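Local structure of CIR protein (Plasmodium chabaudi chabaudi, 6ZYV) at residues Lys162-Cys165 and Asn166-Asn169. The protein is of unknown function but belongs to the Plasmodium-interspersed repeat family of variant antigens, associated with infected red blood cells and probably anchored in a membrane. The protein carries 5 engineered substitutions. Numbering follows the deposited sequence.
Sequences KSLC and NMYN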
loop_
_atom_site.group_PDB
_atom_site.type_symbol
_atom_site.label_atom_id
_atom_site.label_comp_id
_atom_site.label_asym_id
_atom_site.label_seq_id
_atom_site.Cartn_x
_atom_site.Cartn_y
_atom_site.Cartn_z
ATOM N N LYS A 162 7.212 4.230 1.951
ATOM C CA LYS A 162 7.855 4.463 0.663
ATOM C C LYS A 162 9.373 4.286 0.785
ATOM O O LYS A 162 9.974 3.665 -0.082
ATOM C CB LYS A 162 7.533 5.877 0.158
ATOM C CG LYS A 162 6.425 5.922 -0.886
ATOM C CD LYS A 162 6.582 7.098 -1.873
ATOM C CE LYS A 162 6.511 8.467 -1.216
ATOM N NZ LYS A 162 6.342 9.564 -2.224
ATOM N N SER A 163 9.982 4.798 1.867
ATOM C CA SER A 163 11.414 4.642 2.139
ATOM C C SER A 163 11.770 3.171 2.337
ATOM O O SER A 163 12.834 2.731 1.895
ATOM C CB SER A 163 11.822 5.433 3.370
ATOM O OG SER A 163 11.799 6.817 3.076
ATOM N N LEU A 164 10.875 2.403 2.982
ATOM C CA LEU A 164 11.074 0.975 3.156
ATOM C C LEU A 164 11.008 0.287 1.781
ATOM O O LEU A 164 11.858 -0.555 1.481
ATOM C CB LEU A 164 9.997 0.417 4.094
ATOM C CG LEU A 164 10.019 -1.081 4.338
ATOM C CD1 LEU A 164 11.388 -1.516 4.935
ATOM C CD2 LEU A 164 8.880 -1.462 5.290
ATOM N N CYS A 165 10.039 0.680 0.928
ATOM C CA CYS A 165 9.885 0.149 -0.431
ATOM C C CYS A 165 11.106 0.437 -1.304
ATOM O O CYS A 165 11.464 -0.397 -2.124
ATOM C CB CYS A 165 8.589 0.639 -1.079
ATOM S SG CYS A 165 7.116 -0.274 -0.557
ATOM N N ASN A 166 11.783 1.573 -1.098
ATOM C CA ASN A 166 12.996 1.892 -1.855
ATOM C C ASN A 166 14.109 0.893 -1.535
ATOM O O ASN A 166 14.829 0.479 -2.443
ATOM C CB ASN A 166 13.458 3.328 -1.605
ATOM C CG ASN A 166 12.499 4.358 -2.161
ATOM O OD1 ASN A 166 11.809 4.132 -3.166
ATOM N ND2 ASN A 166 12.431 5.525 -1.521
ATOM N N MET A 167 14.215 0.454 -0.258
ATOM C CA MET A 167 15.216 -0.544 0.110
ATOM C C MET A 167 14.878 -1.904 -0.527
ATOM O O MET A 167 15.771 -2.588 -1.012
ATOM C CB MET A 167 15.358 -0.649 1.635
ATOM C CG MET A 167 15.888 0.619 2.267
ATOM S SD MET A 167 16.266 0.356 4.014
ATOM C CE MET A 167 14.624 0.198 4.646
ATOM N N TYR A 168 13.584 -2.268 -0.575
ATOM C CA TYR A 168 13.148 -3.506 -1.241
ATOM C C TYR A 168 13.498 -3.495 -2.736
ATOM O O TYR A 168 13.890 -4.525 -3.283
ATOM C CB TYR A 168 11.642 -3.748 -1.059
ATOM C CG TYR A 168 11.296 -4.529 0.190
ATOM C CD1 TYR A 168 11.067 -3.881 1.398
ATOM C CD2 TYR A 168 11.216 -5.914 0.169
ATOM C CE1 TYR A 168 10.727 -4.586 2.545
ATOM C CE2 TYR A 168 10.903 -6.635 1.316
ATOM C CZ TYR A 168 10.657 -5.965 2.506
ATOM O OH TYR A 168 10.340 -6.643 3.661
ATOM N N ASN A 169 13.354 -2.333 -3.389
ATOM C CA ASN A 169 13.681 -2.159 -4.810
ATOM C C ASN A 169 15.185 -2.295 -5.005
ATOM O O ASN A 169 15.614 -2.894 -5.980
ATOM C CB ASN A 169 13.209 -0.785 -5.324
ATOM C CG ASN A 169 13.579 -0.497 -6.774
ATOM O OD1 ASN A 169 14.210 0.532 -7.095
ATOM N ND2 ASN A 169 13.219 -1.413 -7.687
#
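With chi1 at 177°, Leu164 swings its CG away from its own backbone N and runs side by side with the ring of Tyr168, pointing the same way, while Met167, extended through chi2, bends at its last torsion (chi3 -70°) and lays its terminal methyl against the same leucine. Leu164 CD1 is thus shared: it lies 3.7 Å from Met167 CE, whose chain crosses the leucine at about a right angle, and 3.9 Å from Tyr168 CE1, on a ring that runs alongside. The ring also presents an edge to the backbone, where Tyr168 CD1 sits 3.4 Å from Leu164 O with that oxygen in the ring plane. The same carbonyl accepts two N-H groups: Tyr168 N lies 3.2 Å from Leu164 O, in the carbonyl plane, with an N-H...O angle of 158°, and Met167 N bonds to it weakly. This is the i to i+3 and i to i+4 spacing of an alpha helix, here in helix 154-174 of an all-helical ectodomain, which puts Leu164, Met167 and Tyr168 on one buried side of this stretch. Phe188 of helix 181-198 packs on Leu164 and Met167, and Leu8 of helix 8-20 on Leu164 and Tyr168; the phenol oxygen of Tyr168 reaches farther, hydrogen-bonding to Gly218 O and Asn221 ND2 on helix 213-226. Ser163, through its hydroxyl, adds a polar tie to Glu191. Regular main-chain bonds continue around the turn, from Asn166 N to Lys162 O at 2.9 Å and from Asn169 N to Cys165 O at 3.0 Å. The amide of Asn166 folds back over the preceding turn, bringing its CG to 3.3 Å from Lys162 O, but it makes no hydrogen bond there, the carbonyl being taken by Asn166 N. Cys165 SG, pointing from the helix, forms the disulfide with Cys12, which covalently staples helix 154-174 to helix 8-20.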